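Local coordinates for protein scyllo-inosose 3-dehydrogenase (Thermotoga maritima, PDB 3IP1) that oxidises scyllo-inosose to 3-dehydro-scyllo-inosose with NAD(+), as a zinc-dependent homodimeric dehydrogenase that probably serves myo-inositol degradation, at residues 119-133 / 167-179. Sequence-based numbering, arbitrary orientation.
Sequences FEIGEPVCAEEMLWC and VDAKYAWSLRELE. With CD (cadmium ion), chain E.
Strands 124-127 and 172-174 pair antiparallel in the GroES-like domain, and the chain beyond 124-127 runs on to C133, first cysteine of the Cys4 site that holds the structural zinc in this family. The register rests on C126 and W173, a hydrogen-bonded pair with W173 N to C126 O at 2.9 Å; L175 N to P124 O and E128 N to Y171 O extend the ladder at both ends. Past it, the E128 carboxylate bridges two indoles. Its OE2 takes W173 NE1 at 2.6 Å on the anti lone pair, the carboxylate lying within 10° of the W173 ring plane, while OE1 receives W132 NE1 at 2.9 Å from the syn side; S345 OG also hydrogen-bonds OE1, so three bonds grip the carboxylate and probably stabilise its negative charge. The Y171 ring stands edge-to-face on W132, planes 82° apart, with CE1 over the indole 3.7 Å from W132 CE2. With CG anti to its carbonyl carbon (chi1 -49°), the Y171 ring is directed between L131 CD2 and K170 CG, which cover opposite faces. K170 runs extended past the W132 six-membered ring, CE making an off-centre CH-pi contact. Replacing W132 by an alanine is likely to leave E128 OE1 without its indole donor, and the Y171 edge and K170 methylenes without their aromatic surface. Cadmium occupies the Cys4 site here, bound by C133 SG at 2.5 Å and by C136, C139 and C147. On the chain leading to it, Y171 OH donates to W132 O at 2.6 Å, and K170 NZ to C133 O at 3.0 Å from above the carbonyl plane.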
loop_
_atom_site.group_PDB
_atom_site.type_symbol
_atom_site.label_atom_id
_atom_site.label_comp_id
_atom_site.label_asym_id
_atom_site.label_seq_id
_atom_site.Cartn_x
_atom_site.Cartn_y
_atom_site.Cartn_z
ATOM N N PHE A 119 -1.182 10.989 33.804
ATOM C CA PHE A 119 -2.449 10.343 34.061
ATOM C C PHE A 119 -3.065 10.930 35.315
ATOM O O PHE A 119 -2.355 11.154 36.281
ATOM C CB PHE A 119 -2.221 8.841 34.280
ATOM C CG PHE A 119 -2.482 8.005 33.062
ATOM C CD1 PHE A 119 -3.781 7.815 32.602
ATOM C CD2 PHE A 119 -1.425 7.418 32.367
ATOM C CE1 PHE A 119 -4.025 7.038 31.450
ATOM C CE2 PHE A 119 -1.666 6.647 31.226
ATOM C CZ PHE A 119 -2.962 6.453 30.778
ATOM N N GLU A 120 -4.373 11.185 35.296
ATOM C CA GLU A 120 -5.071 11.644 36.501
ATOM C C GLU A 120 -5.617 10.468 37.284
ATOM O O GLU A 120 -6.044 9.459 36.706
ATOM C CB GLU A 120 -6.250 12.558 36.157
ATOM C CG GLU A 120 -5.840 13.937 35.677
ATOM C CD GLU A 120 -7.015 14.708 35.115
ATOM O OE1 GLU A 120 -8.161 14.536 35.601
ATOM O OE2 GLU A 120 -6.792 15.492 34.181
ATOM N N ILE A 121 -5.641 10.611 38.602
ATOM C CA ILE A 121 -6.360 9.656 39.440
ATOM C C ILE A 121 -7.818 9.643 39.001
ATOM O O ILE A 121 -8.409 10.695 38.773
ATOM C CB ILE A 121 -6.207 9.996 40.941
ATOM C CG1 ILE A 121 -4.769 9.702 41.383
ATOM C CG2 ILE A 121 -7.246 9.218 41.781
ATOM C CD1 ILE A 121 -4.420 10.103 42.864
ATOM N N GLY A 122 -8.392 8.451 38.859
ATOM C CA GLY A 122 -9.775 8.337 38.410
ATOM C C GLY A 122 -9.956 8.059 36.925
ATOM O O GLY A 122 -11.055 7.727 36.505
ATOM N N GLU A 123 -8.898 8.189 36.118
ATOM C CA GLU A 123 -9.010 7.940 34.670
ATOM C C GLU A 123 -9.303 6.457 34.395
ATOM O O GLU A 123 -8.578 5.593 34.904
ATOM C CB GLU A 123 -7.731 8.366 33.947
ATOM C CG GLU A 123 -7.697 8.067 32.451
ATOM C CD GLU A 123 -8.364 9.152 31.591
ATOM O OE1 GLU A 123 -9.090 9.997 32.147
ATOM O OE2 GLU A 123 -8.174 9.154 30.352
ATOM N N PRO A 124 -10.365 6.158 33.608
ATOM C CA PRO A 124 -10.648 4.764 33.235
ATOM C C PRO A 124 -9.743 4.315 32.084
ATOM O O PRO A 124 -9.619 5.024 31.072
ATOM C CB PRO A 124 -12.111 4.799 32.772
ATOM C CG PRO A 124 -12.353 6.235 32.332
ATOM C CD PRO A 124 -11.372 7.108 33.067
ATOM N N VAL A 125 -9.139 3.144 32.233
ATOM C CA VAL A 125 -8.179 2.663 31.242
ATOM C C VAL A 125 -8.287 1.177 30.966
ATOM O O VAL A 125 -8.847 0.422 31.778
ATOM C CB VAL A 125 -6.699 2.998 31.647
ATOM C CG1 VAL A 125 -6.471 4.479 31.641
ATOM C CG2 VAL A 125 -6.338 2.407 33.017
ATOM N N CYS A 126 -7.762 0.770 29.811
ATOM C CA CYS A 126 -7.441 -0.626 29.560
ATOM C C CYS A 126 -5.962 -0.653 29.187
ATOM O O CYS A 126 -5.362 0.395 28.964
ATOM C CB CYS A 126 -8.300 -1.190 28.433
ATOM S SG CYS A 126 -8.012 -0.393 26.844
ATOM N N ALA A 127 -5.361 -1.833 29.106
ATOM C CA ALA A 127 -3.951 -1.885 28.751
ATOM C C ALA A 127 -3.592 -3.046 27.835
ATOM O O ALA A 127 -4.313 -4.047 27.746
ATOM C CB ALA A 127 -3.070 -1.860 29.997
ATOM N N GLU A 128 -2.490 -2.876 27.119
ATOM C CA GLU A 128 -1.987 -3.898 26.226
ATOM C C GLU A 128 -1.338 -5.019 27.048
ATOM O O GLU A 128 -0.838 -4.787 28.153
ATOM C CB GLU A 128 -0.984 -3.292 25.228
ATOM C CG GLU A 128 -1.524 -2.064 24.502
ATOM C CD GLU A 128 -0.510 -1.395 23.594
ATOM O OE1 GLU A 128 0.488 -2.021 23.198
ATOM O OE2 GLU A 128 -0.710 -0.221 23.262
ATOM N N GLU A 129 -1.353 -6.219 26.495
ATOM C CA GLU A 129 -0.722 -7.387 27.102
ATOM C C GLU A 129 0.732 -7.614 26.597
ATOM O O GLU A 129 1.563 -8.183 27.330
ATOM C CB GLU A 129 -1.636 -8.609 26.870
ATOM C CG GLU A 129 -1.091 -9.969 27.272
ATOM C CD GLU A 129 -0.165 -10.593 26.220
ATOM O OE1 GLU A 129 -0.134 -10.147 25.062
ATOM O OE2 GLU A 129 0.542 -11.548 26.564
HETATM N N MSE A 130 1.028 -7.172 25.373
HETATM C CA MSE A 130 2.372 -7.298 24.804
HETATM C C MSE A 130 3.213 -6.152 25.332
HETATM O O MSE A 130 3.018 -5.015 24.935
HETATM C CB MSE A 130 2.350 -7.236 23.270
HETATM C CG MSE A 130 1.421 -8.234 22.548
HETATM SE SE MSE A 130 2.058 -10.094 22.617
HETATM C CE MSE A 130 3.310 -9.992 21.105
ATOM N N LEU A 131 4.138 -6.441 26.236
ATOM C CA LEU A 131 4.943 -5.394 26.835
ATOM C C LEU A 131 6.232 -5.199 26.020
ATOM O O LEU A 131 7.298 -5.706 26.374
ATOM C CB LEU A 131 5.182 -5.670 28.332
ATOM C CG LEU A 131 3.956 -6.221 29.100
ATOM C CD1 LEU A 131 4.329 -6.661 30.508
ATOM C CD2 LEU A 131 2.726 -5.253 29.111
ATOM N N TRP A 132 6.089 -4.492 24.893
ATOM C CA TRP A 132 7.193 -4.174 23.970
ATOM C C TRP A 132 8.197 -3.190 24.589
ATOM O O TRP A 132 7.833 -2.349 25.420
ATOM C CB TRP A 132 6.639 -3.604 22.654
ATOM C CG TRP A 132 5.485 -2.643 22.850
ATOM C CD1 TRP A 132 4.163 -2.958 22.859
ATOM C CD2 TRP A 132 5.563 -1.224 23.072
ATOM N NE1 TRP A 132 3.401 -1.824 23.072
ATOM C CE2 TRP A 132 4.236 -0.748 23.204
ATOM C CE3 TRP A 132 6.621 -0.306 23.158
ATOM C CZ2 TRP A 132 3.939 0.594 23.437
ATOM C CZ3 TRP A 132 6.317 1.046 23.369
ATOM C CH2 TRP A 132 4.991 1.472 23.506
ATOM N N CYS A 133 9.466 -3.315 24.212
ATOM C CA CYS A 133 10.537 -2.534 24.861
ATOM C C CYS A 133 10.573 -1.091 24.353
ATOM O O CYS A 133 10.844 -0.172 25.115
ATOM C CB CYS A 133 11.909 -3.228 24.726
ATOM S SG CYS A 133 12.748 -3.151 23.081
ATOM N N VAL A 167 1.360 -1.247 35.659
ATOM C CA VAL A 167 1.882 -1.289 34.288
ATOM C C VAL A 167 2.550 0.039 33.940
ATOM O O VAL A 167 2.223 1.081 34.520
ATOM C CB VAL A 167 0.769 -1.562 33.215
ATOM C CG1 VAL A 167 0.084 -2.871 33.447
ATOM C CG2 VAL A 167 -0.265 -0.441 33.201
ATOM N N ASP A 168 3.444 0.015 32.954
ATOM C CA ASP A 168 3.941 1.260 32.378
ATOM C C ASP A 168 2.842 2.039 31.660
ATOM O O ASP A 168 2.002 1.456 30.983
ATOM C CB ASP A 168 5.083 1.012 31.408
ATOM C CG ASP A 168 5.857 2.278 31.111
ATOM O OD1 ASP A 168 5.337 3.174 30.405
ATOM O OD2 ASP A 168 6.992 2.381 31.607
ATOM N N ALA A 169 2.878 3.363 31.803
ATOM C CA ALA A 169 1.876 4.242 31.210
ATOM C C ALA A 169 1.755 4.047 29.711
ATOM O O ALA A 169 0.673 4.202 29.146
ATOM C CB ALA A 169 2.185 5.718 31.532
ATOM N N LYS A 170 2.870 3.691 29.081
ATOM C CA LYS A 170 2.927 3.553 27.639
ATOM C C LYS A 170 2.112 2.362 27.113
ATOM O O LYS A 170 1.874 2.275 25.906
ATOM C CB LYS A 170 4.382 3.490 27.151
ATOM C CG LYS A 170 5.019 2.102 27.220
ATOM C CD LYS A 170 6.539 2.179 27.082
ATOM C CE LYS A 170 7.120 0.790 26.926
ATOM N NZ LYS A 170 8.593 0.863 26.779
ATOM N N TYR A 171 1.663 1.470 28.005
ATOM C CA TYR A 171 0.721 0.399 27.596
ATOM C C TYR A 171 -0.750 0.716 27.828
ATOM O O TYR A 171 -1.616 -0.007 27.334
ATOM C CB TYR A 171 1.059 -0.948 28.250
ATOM C CG TYR A 171 2.505 -1.322 28.119
ATOM C CD1 TYR A 171 3.089 -1.482 26.857
ATOM C CD2 TYR A 171 3.300 -1.519 29.250
ATOM C CE1 TYR A 171 4.432 -1.816 26.730
ATOM C CE2 TYR A 171 4.656 -1.856 29.133
ATOM C CZ TYR A 171 5.203 -2.015 27.860
ATOM O OH TYR A 171 6.536 -2.344 27.699
ATOM N N ALA A 172 -1.041 1.771 28.587
ATOM C CA ALA A 172 -2.436 2.085 28.942
ATOM C C ALA A 172 -3.109 3.033 27.933
ATOM O O ALA A 172 -2.448 3.901 27.377
ATOM C CB ALA A 172 -2.505 2.669 30.365
ATOM N N TRP A 173 -4.410 2.830 27.709
ATOM C CA TRP A 173 -5.218 3.625 26.785
ATOM C C TRP A 173 -6.500 4.084 27.477
ATOM O O TRP A 173 -7.166 3.310 28.163
ATOM C CB TRP A 173 -5.587 2.796 25.544
ATOM C CG TRP A 173 -4.409 2.485 24.670
ATOM C CD1 TRP A 173 -3.651 1.348 24.680
ATOM C CD2 TRP A 173 -3.842 3.338 23.665
ATOM N NE1 TRP A 173 -2.650 1.439 23.737
ATOM C CE2 TRP A 173 -2.749 2.647 23.098
ATOM C CE3 TRP A 173 -4.158 4.621 23.188
ATOM C CZ2 TRP A 173 -1.969 3.189 22.069
ATOM C CZ3 TRP A 173 -3.374 5.166 22.169
ATOM C CH2 TRP A 173 -2.300 4.441 21.618
ATOM N N SER A 174 -6.860 5.340 27.277
ATOM C CA SER A 174 -8.011 5.900 27.979
ATOM C C SER A 174 -9.326 5.304 27.500
ATOM O O SER A 174 -9.515 5.122 26.303
ATOM C CB SER A 174 -8.065 7.406 27.785
ATOM O OG SER A 174 -9.219 7.910 28.425
ATOM N N LEU A 175 -10.246 5.036 28.428
ATOM C CA LEU A 175 -11.611 4.679 28.056
ATOM C C LEU A 175 -12.628 5.832 28.199
ATOM O O LEU A 175 -13.840 5.574 28.272
ATOM C CB LEU A 175 -12.093 3.469 28.867
ATOM C CG LEU A 175 -11.320 2.142 28.759
ATOM C CD1 LEU A 175 -11.889 1.160 29.782
ATOM C CD2 LEU A 175 -11.319 1.538 27.325
ATOM N N ARG A 176 -12.164 7.085 28.250
ATOM C CA ARG A 176 -13.044 8.276 28.402
ATOM C C ARG A 176 -14.189 8.310 27.390
ATOM O O ARG A 176 -15.334 8.637 27.710
ATOM C CB ARG A 176 -12.234 9.568 28.238
ATOM C CG ARG A 176 -11.498 10.024 29.470
ATOM C CD ARG A 176 -12.288 11.088 30.229
ATOM N NE ARG A 176 -12.689 12.198 29.369
ATOM C CZ ARG A 176 -13.213 13.326 29.828
ATOM N NH1 ARG A 176 -13.565 14.291 28.991
ATOM N NH2 ARG A 176 -13.383 13.482 31.129
ATOM N N GLU A 177 -13.855 7.999 26.142
ATOM C CA GLU A 177 -14.859 7.993 25.066
ATOM C C GLU A 177 -16.081 7.096 25.340
ATOM O O GLU A 177 -17.123 7.259 24.708
ATOM C CB GLU A 177 -14.233 7.534 23.746
ATOM C CG GLU A 177 -13.279 8.520 23.060
ATOM C CD GLU A 177 -12.469 7.807 21.975
ATOM O OE1 GLU A 177 -12.709 8.064 20.771
ATOM O OE2 GLU A 177 -11.626 6.950 22.335
ATOM N N LEU A 178 -15.945 6.124 26.236
ATOM C CA LEU A 178 -17.067 5.220 26.523
ATOM C C LEU A 178 -18.027 5.802 27.565
ATOM O O LEU A 178 -19.109 5.267 27.784
ATOM C CB LEU A 178 -16.576 3.831 26.971
ATOM C CG LEU A 178 -15.591 3.052 26.080
ATOM C CD1 LEU A 178 -15.357 1.659 26.656
ATOM C CD2 LEU A 178 -16.060 2.942 24.631
ATOM N N GLU A 179 -17.623 6.878 28.226
ATOM C CA GLU A 179 -18.470 7.465 29.261
ATOM C C GLU A 179 -19.770 8.000 28.663
ATOM O O GLU A 179 -19.751 8.755 27.704
ATOM C CB GLU A 179 -17.726 8.552 30.026
ATOM C CG GLU A 179 -16.749 7.989 31.057
ATOM C CD GLU A 179 -15.794 9.041 31.599
ATOM O OE1 GLU A 179 -15.895 10.200 31.161
ATOM O OE2 GLU A 179 -14.934 8.713 32.451
HETATM CD CD CD E . 11.181 -4.053 21.331
#